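Local coordinates for FEZ-1 protein (Fluoribacter gormanii, PDB 5W90), which probably hydrolyses the beta-lactam ring of antibiotics as a zinc-dependent class B metallo-beta-lactamase of the B3 group, at residues G79-K84 against T120-D125; K182-I187 against K258-G263. The protein carries 2 engineered substitutions. One frame throughout, in Å; residues are numbered along the deposited sequence.

Contact 1. Residues G79-K84 against T120-D125; sequences GSELIK and TQSTVD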
ATOM      1  N   GLY A  79     -11.468   5.911   0.731  1.00 12.56           N
ATOM      2  CA  GLY A  79     -12.622   5.076   0.452  1.00 13.76           C
ATOM      3  C   GLY A  79     -12.979   4.121   1.582  1.00 13.89           C
ATOM      4  O   GLY A  79     -13.929   3.363   1.451  1.00 15.26           O
ATOM      5  N   SER A  80     -12.244   4.176   2.701  1.00 13.54           N
ATOM      6  CA  SER A  80     -12.353   3.146   3.742  1.00 14.07           C
ATOM      7  C   SER A  80     -13.737   3.139   4.402  1.00 15.79           C
ATOM      8  O   SER A  80     -14.334   2.058   4.542  1.00 13.71           O
ATOM      9  CB  SER A  80     -11.221   3.242   4.758  1.00 12.11           C
ATOM     10  OG  SER A  80     -10.001   2.841   4.146  1.00 11.36           O
ATOM     11  N   GLU A  81     -14.234   4.299   4.833  1.00 14.75           N
ATOM     12  CA  GLU A  81     -15.547   4.338   5.479  1.00 15.70           C
ATOM     13  C   GLU A  81     -16.624   3.730   4.570  1.00 16.60           C
ATOM     14  O   GLU A  81     -17.471   2.949   5.069  1.00 16.79           O
ATOM     15  CB  GLU A  81     -15.938   5.760   5.883  1.00 17.79           C
ATOM     16  CG  GLU A  81     -17.197   5.828   6.746  1.00 19.26           C
ATOM     17  CD  GLU A  81     -17.206   4.989   8.023  1.00 21.63           C
ATOM     18  OE1 GLU A  81     -16.130   4.590   8.477  1.00 18.84           O
ATOM     19  OE2 GLU A  81     -18.316   4.734   8.565  1.00 24.42           O
ATOM     20  N   LEU A  82     -16.636   4.070   3.271  1.00 16.47           N
ATOM     21  CA  LEU A  82     -17.590   3.450   2.313  1.00 18.69           C
ATOM     22  C   LEU A  82     -17.458   1.922   2.313  1.00 18.79           C
ATOM     23  O   LEU A  82     -18.488   1.188   2.305  1.00 19.68           O
ATOM     24  CB  LEU A  82     -17.378   3.996   0.902  1.00 19.05           C
ATOM     25  CG  LEU A  82     -17.832   5.450   0.714  1.00 22.07           C
ATOM     26  CD1 LEU A  82     -17.299   6.006  -0.605  1.00 23.24           C
ATOM     27  CD2 LEU A  82     -19.342   5.594   0.801  1.00 26.46           C
ATOM     28  N   ILE A  83     -16.230   1.429   2.233  1.00 15.91           N
ATOM     29  CA  ILE A  83     -16.044  -0.036   2.204  1.00 17.94           C
ATOM     30  C   ILE A  83     -16.538  -0.663   3.510  1.00 17.11           C
ATOM     31  O   ILE A  83     -17.169  -1.675   3.464  1.00 18.46           O
ATOM     32  CB  ILE A  83     -14.592  -0.392   1.908  1.00 16.74           C
ATOM     33  CG1 ILE A  83     -14.297   0.004   0.452  1.00 18.05           C
ATOM     34  CG2 ILE A  83     -14.349  -1.863   2.190  1.00 15.60           C
ATOM     35  CD1 ILE A  83     -12.915  -0.234  -0.007  1.00 19.47           C
ATOM     36  N   LYS A  84     -16.259  -0.027   4.652  1.00 15.67           N
ATOM     37  CA  LYS A  84     -16.770  -0.511   5.935  1.00 16.24           C
ATOM     38  C   LYS A  84     -18.303  -0.579   5.920  1.00 18.44           C
ATOM     39  O   LYS A  84     -18.852  -1.572   6.355  1.00 16.29           O
ATOM     40  CB  LYS A  84     -16.289   0.388   7.064  1.00 16.92           C
ATOM     41  CG  LYS A  84     -14.806   0.244   7.377  1.00 15.74           C
ATOM     42  CD  LYS A  84     -14.426   0.926   8.650  1.00 16.13           C
ATOM     43  CE  LYS A  84     -14.710   0.071   9.866  1.00 17.85           C
ATOM     44  NZ  LYS A  84     -14.598   0.900  11.083  1.00 20.07           N
ATOM     45  N   THR A 120     -12.951  11.094   4.732  1.00 17.20           N
ATOM     46  CA  THR A 120     -13.968  10.726   5.712  1.00 18.75           C
ATOM     47  C   THR A 120     -13.327  10.027   6.899  1.00 17.43           C
ATOM     48  O   THR A 120     -12.555   9.078   6.722  1.00 16.88           O
ATOM     49  CB  THR A 120     -15.039   9.815   5.114  1.00 20.83           C
ATOM     50  OG1 THR A 120     -15.616  10.544   4.033  1.00 22.46           O
ATOM     51  CG2 THR A 120     -16.095   9.412   6.119  1.00 23.32           C
ATOM     52  N   GLN A 121     -13.700  10.481   8.098  1.00 17.41           N
ATOM     53  CA  GLN A 121     -13.257   9.855   9.341  1.00 18.02           C
ATOM     54  C   GLN A 121     -13.793   8.416   9.442  1.00 17.59           C
ATOM     55  O   GLN A 121     -14.886   8.113   8.977  1.00 19.04           O
ATOM     56  CB  GLN A 121     -13.704  10.739  10.503  1.00 19.66           C
ATOM     57  CG  GLN A 121     -12.909  12.035  10.536  1.00 22.17           C
ATOM     58  CD  GLN A 121     -13.384  12.962  11.623  1.00 31.18           C
ATOM     59  OE1 GLN A 121     -13.997  12.542  12.596  1.00 36.00           O
ATOM     60  NE2 GLN A 121     -13.121  14.239  11.439  1.00 43.49           N
ATOM     61  N   SER A 122     -12.972   7.531  10.006  1.00 17.17           N
ATOM     62  CA  SER A 122     -13.331   6.116  10.189  1.00 19.29           C
ATOM     63  C   SER A 122     -12.753   5.598  11.515  1.00 21.60           C
ATOM     64  O   SER A 122     -11.750   6.108  12.007  1.00 22.96           O
ATOM     65  CB  SER A 122     -12.761   5.316   9.028  1.00 20.29           C
ATOM     66  OG  SER A 122     -13.603   4.252   8.703  1.00 29.30           O
ATOM     67  N   THR A 123     -13.358   4.549  12.081  1.00 18.48           N
ATOM     68  CA  THR A 123     -12.823   3.939  13.283  1.00 19.15           C
ATOM     69  C   THR A 123     -11.895   2.811  12.865  1.00 16.09           C
ATOM     70  O   THR A 123     -12.099   2.181  11.813  1.00 16.39           O
ATOM     71  CB  THR A 123     -13.947   3.471  14.223  1.00 23.61           C
ATOM     72  OG1 THR A 123     -14.782   2.633  13.429  1.00 30.86           O
ATOM     73  CG2 THR A 123     -14.742   4.631  14.782  1.00 24.54           C
ATOM     74  N   VAL A 124     -10.888   2.551  13.701  1.00 14.30           N
ATOM     75  CA  VAL A 124      -9.948   1.456  13.445  1.00 14.21           C
ATOM     76  C   VAL A 124     -10.347   0.300  14.366  1.00 15.68           C
ATOM     77  O   VAL A 124     -10.423   0.494  15.578  1.00 17.08           O
ATOM     78  CB  VAL A 124      -8.504   1.937  13.647  1.00 13.31           C
ATOM     79  CG1 VAL A 124      -7.479   0.801  13.660  1.00 12.98           C
ATOM     80  CG2 VAL A 124      -8.162   2.963  12.574  1.00 14.42           C
ATOM     81  N   ASP A 125     -10.577  -0.878  13.783  1.00 12.92           N
ATOM     82  CA  ASP A 125     -11.069  -2.027  14.529  1.00 13.48           C
ATOM     83  C   ASP A 125      -9.918  -2.776  15.223  1.00 14.85           C
ATOM     84  O   ASP A 125     -10.137  -3.368  16.294  1.00 14.77           O
ATOM     85  CB  ASP A 125     -11.877  -2.941  13.625  1.00 13.53           C
ATOM     86  CG  ASP A 125     -13.124  -2.256  13.086  1.00 16.85           C
ATOM     87  OD1 ASP A 125     -13.933  -1.826  13.918  1.00 17.92           O
ATOM     88  OD2 ASP A 125     -13.230  -2.103  11.882  1.00 15.61           O
TER
HETATM   89  O   HOH W   1     -12.567   6.715   5.081  1.00 15.45           O
HETATM   90  O   HOH W   2     -16.012   3.729  10.907  1.00 23.48           O
HETATM   91  O   HOH W   3     -15.965  -0.461  13.058  1.00 32.44           O
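E81 lays its CB and CG against the methyl of T120, with CB 3.7 Å from T120 CG2, and the two side chains cross at about a right angle. The E81 chain then bends at chi2 (55°), which turns the carboxylate along the loop to S122. S122 OG donates to E81 OE1 at 2.6 Å, meeting that oxygen nearly along its C-O axis. Water 2 donates to the same oxygen and also takes the backbone N-H of T123. K84 runs past S122, its CD 3.4 Å from S122 OG, and bends at chi3. Its NZ donates to T123 O at 2.9 Å from above the carbonyl plane, 41° out of it. NZ also forms a long salt bridge with D125 OD2 at 3.4 Å and gives protons to waters 2 and 3. Water 3 in turn donates to D125 OD1. The ammonium thus sits among a carbonyl, a carboxylate and two waters, which should favour its charged form. D125 OD2 has a second partner in the backbone N of Y91. The contact sets the first turn of helix 80-87 on the loop leading into edge strand 126-128, with Y91 of strand 90-94 touching both K84 and S122.

Contact 2. Residues K182-I187 against K258-G263; sequences KLVDNI and KKQETG. Engineered in segment 258-263: G263 (natural residue Ala).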
ATOM      1  N   LYS A 182       9.696  18.479   4.990  1.00 10.03           N
ATOM      2  CA  LYS A 182      10.863  19.031   5.673  1.00 10.63           C
ATOM      3  C   LYS A 182      11.615  17.893   6.383  1.00  9.80           C
ATOM      4  O   LYS A 182      11.014  17.176   7.165  1.00 10.09           O
ATOM      5  CB  LYS A 182      10.500  20.116   6.675  1.00 12.72           C
ATOM      6  CG  LYS A 182      11.738  20.875   7.178  1.00 16.64           C
ATOM      7  CD  LYS A 182      11.488  22.043   8.135  1.00 18.50           C
ATOM      8  CE  LYS A 182      11.264  23.358   7.428  1.00 27.46           C
ATOM      9  NZ  LYS A 182      12.377  23.669   6.489  1.00 35.57           N
ATOM     10  N   LEU A 183      12.877  17.660   5.999  1.00  9.97           N
ATOM     11  CA  LEU A 183      13.638  16.522   6.495  1.00  9.51           C
ATOM     12  C   LEU A 183      14.600  16.940   7.610  1.00 10.44           C
ATOM     13  O   LEU A 183      15.138  16.069   8.272  1.00 14.24           O
ATOM     14  CB  LEU A 183      14.427  15.886   5.345  1.00 11.20           C
ATOM     15  CG  LEU A 183      13.611  15.254   4.219  1.00 10.99           C
ATOM     16  CD1 LEU A 183      14.532  14.618   3.158  1.00 10.44           C
ATOM     17  CD2 LEU A 183      12.672  14.208   4.800  1.00 10.99           C
ATOM     18  N   VAL A 184      14.795  18.246   7.758  1.00 11.54           N
ATOM     19  CA  VAL A 184      15.734  18.802   8.762  1.00 11.66           C
ATOM     20  C   VAL A 184      14.943  19.627   9.772  1.00 11.83           C
ATOM     21  O   VAL A 184      14.301  20.502   9.348  1.00 11.91           O
ATOM     22  CB  VAL A 184      16.761  19.717   8.095  1.00 15.41           C
ATOM     23  CG1 VAL A 184      17.802  20.173   9.099  1.00 19.55           C
ATOM     24  CG2 VAL A 184      17.397  19.032   6.911  1.00 19.75           C
ATOM     25  N   ASP A 185      15.065  19.265  11.036  1.00 13.10           N
ATOM     26  CA  ASP A 185      14.379  19.966  12.144  1.00 14.91           C
ATOM     27  C   ASP A 185      12.876  20.075  11.858  1.00 12.02           C
ATOM     28  O   ASP A 185      12.347  21.131  11.971  1.00 14.33           O
ATOM     29  CB  ASP A 185      15.068  21.289  12.439  1.00 17.53           C
ATOM     30  CG  ASP A 185      16.484  21.134  12.968  1.00 20.23           C
ATOM     31  OD1 ASP A 185      16.751  20.211  13.719  1.00 22.94           O
ATOM     32  OD2 ASP A 185      17.243  21.946  12.617  1.00 24.99           O
ATOM     33  N   ASN A 186      12.256  18.975  11.471  1.00 11.41           N
ATOM     34  CA  ASN A 186      10.797  19.003  11.233  1.00 10.43           C
ATOM     35  C   ASN A 186      10.114  19.318  12.576  1.00 10.65           C
ATOM     36  O   ASN A 186      10.386  18.645  13.526  1.00  9.86           O
ATOM     37  CB  ASN A 186      10.368  17.684  10.609  1.00 10.18           C
ATOM     38  CG  ASN A 186       8.925  17.676  10.181  1.00 10.66           C
ATOM     39  OD1 ASN A 186       8.045  17.880  10.985  1.00 10.55           O
ATOM     40  ND2 ASN A 186       8.731  17.366   8.919  1.00 10.23           N
ATOM     41  N   ILE A 187       9.193  20.275  12.554  1.00 10.66           N
ATOM     42  CA  ILE A 187       8.559  20.799  13.763  1.00 10.76           C
ATOM     43  C   ILE A 187       7.539  19.808  14.336  1.00 11.40           C
ATOM     44  O   ILE A 187       7.468  19.627  15.611  1.00 11.45           O
ATOM     45  CB  ILE A 187       7.935  22.184  13.481  1.00 12.19           C
ATOM     46  CG1 ILE A 187       9.018  23.218  13.157  1.00 12.73           C
ATOM     47  CG2 ILE A 187       7.016  22.660  14.612  1.00 11.90           C
ATOM     48  CD1 ILE A 187       9.839  23.629  14.318  1.00 14.76           C
ATOM     49  N   LYS A 258      20.318  15.836   1.027  1.00  7.58           N
ATOM     50  CA  LYS A 258      21.454  16.693   0.628  1.00  8.76           C
ATOM     51  C   LYS A 258      20.939  18.076   0.225  1.00  9.16           C
ATOM     52  O   LYS A 258      21.537  19.128   0.525  1.00  9.56           O
ATOM     53  CB  LYS A 258      22.193  16.038  -0.542  1.00 10.66           C
ATOM     54  CG  LYS A 258      23.255  16.879  -1.217  1.00 11.50           C
ATOM     55  CD  LYS A 258      23.992  16.095  -2.281  1.00 14.04           C
ATOM     56  CE  LYS A 258      25.223  16.783  -2.814  1.00 19.73           C
ATOM     57  NZ  LYS A 258      24.902  18.026  -3.550  1.00 23.70           N
ATOM     58  N   LYS A 259      19.859  18.105  -0.572  1.00  9.66           N
ATOM     59  CA  LYS A 259      19.365  19.415  -1.037  1.00  9.63           C
ATOM     60  C   LYS A 259      18.949  20.298   0.148  1.00 10.56           C
ATOM     61  O   LYS A 259      19.220  21.525   0.201  1.00  9.95           O
ATOM     62  CB  LYS A 259      18.205  19.208  -2.014  1.00 11.16           C
ATOM     63  CG  LYS A 259      17.740  20.484  -2.682  1.00 13.93           C
ATOM     64  CD  LYS A 259      16.791  20.199  -3.809  1.00 15.86           C
ATOM     65  CE  LYS A 259      16.440  21.473  -4.528  1.00 17.32           C
ATOM     66  NZ  LYS A 259      15.458  21.207  -5.602  1.00 18.57           N
ATOM     67  N   GLN A 260      18.310  19.691   1.141  1.00  8.37           N
ATOM     68  CA  GLN A 260      17.793  20.440   2.232  1.00  8.92           C
ATOM     69  C   GLN A 260      18.903  20.824   3.190  1.00 12.44           C
ATOM     70  O   GLN A 260      18.828  21.897   3.802  1.00 10.87           O
ATOM     71  CB  GLN A 260      16.718  19.618   2.924  1.00  8.76           C
ATOM     72  CG  GLN A 260      15.467  19.484   2.083  1.00 10.05           C
ATOM     73  CD  GLN A 260      14.264  18.972   2.842  1.00  9.82           C
ATOM     74  OE1 GLN A 260      14.124  19.238   4.055  1.00 11.57           O
ATOM     75  NE2 GLN A 260      13.346  18.344   2.120  1.00  9.17           N
ATOM     76  N   GLU A 261      19.937  19.978   3.295  1.00 11.10           N
ATOM     77  CA  GLU A 261      21.046  20.256   4.180  1.00 11.56           C
ATOM     78  C   GLU A 261      22.064  21.227   3.568  1.00 13.21           C
ATOM     79  O   GLU A 261      22.749  21.886   4.331  1.00 14.22           O
ATOM     80  CB  GLU A 261      21.741  18.974   4.600  1.00 11.33           C
ATOM     81  CG  GLU A 261      20.910  18.146   5.552  1.00 11.25           C
ATOM     82  CD  GLU A 261      21.606  16.888   6.012  1.00 13.48           C
ATOM     83  OE1 GLU A 261      22.324  16.263   5.236  1.00 12.90           O
ATOM     84  OE2 GLU A 261      21.420  16.524   7.163  1.00 16.66           O
ATOM     85  N   THR A 262      22.236  21.246   2.244  1.00  9.67           N
ATOM     86  CA  THR A 262      23.370  21.942   1.655  1.00 11.19           C
ATOM     87  C   THR A 262      22.992  22.811   0.459  1.00 11.74           C
ATOM     88  O   THR A 262      23.880  23.451  -0.075  1.00 10.83           O
ATOM     89  CB  THR A 262      24.466  20.965   1.184  1.00 13.72           C
ATOM     90  OG1 THR A 262      24.022  20.190   0.073  1.00 14.27           O
ATOM     91  CG2 THR A 262      24.948  20.044   2.273  1.00 13.55           C
ATOM     92  N   GLY A 263      21.728  22.762   0.015  1.00 10.72           N
ATOM     93  CA  GLY A 263      21.328  23.395  -1.260  1.00 11.52           C
ATOM     94  C   GLY A 263      20.888  24.838  -1.056  1.00 12.30           C
ATOM     95  O   GLY A 263      20.499  25.441  -2.092  1.00 13.47           O
ATOM     96  OXT GLY A 263      20.930  25.405   0.089  1.00 11.31           O
TER
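K182 lies in the loop of the metallo-beta-lactamase fold between strand 165-172 and helix 192-204, where it meets the last turn of the long C-terminal helix 239-262. Its CA lies 3.6 Å from Q260 OE1, and its carbonyl faces back into its own loop. L183 follows and carries the one hydrogen bond between the two segments. Its backbone N donates to Q260 OE1 at 2.8 Å, with an almost straight N-H...O angle of 173°. The donor is tilted 24° from the carbonyl plane of the Q260 amide. The L183 side chain crosses Q260 at about a right angle, and its CG lies 3.7 Å from Q260 NE2. That nitrogen donates to Y181 O and E256 OE1, so both ends of the amide are held and its rotation is fixed. The Q260 chain is extended beyond CG, and this carries the amide across to the loop. L183 also packs on F253, E256 and L257 of the same helix. V184 comes next and makes the apolar part of the contact. Its CG2, anti to the carbonyl carbon and beside the backbone N, meets the helix 3.9 Å from E261 CG and 4.1 Å from Q260 CB. Further on, N186 braces the turn from within. Its OD1 accepts from Y189 N and T188 OG1. Its ND2 donates to K182 O at 2.9 Å, with that oxygen only 6° out of the N186 amide plane.

From the N terminus the chain first builds strands 11-14, 17-19, 28-32 and 35-39, helix 47-56 and strand 64-68. It then passes the zinc ligands H71, H73, D75 and H76 and enters contact 1. That contact closes a loop of 35 residues, including strand 90-94 and helix 95-102, and leads into strand 126-128 at the edge of the seven-stranded sheet. Contact 2 opens later and closes at the C terminus around 70 residues that include helix 192-204. The two loops follow in series and neither nest nor cross. The centres of contacts 1 and 2 are 34 Å apart. Contact 1 ties helix 80-87 to the loop before strand 126-128. Contact 2 ties the loop between strand 165-172 and helix 192-204 to helix 239-262.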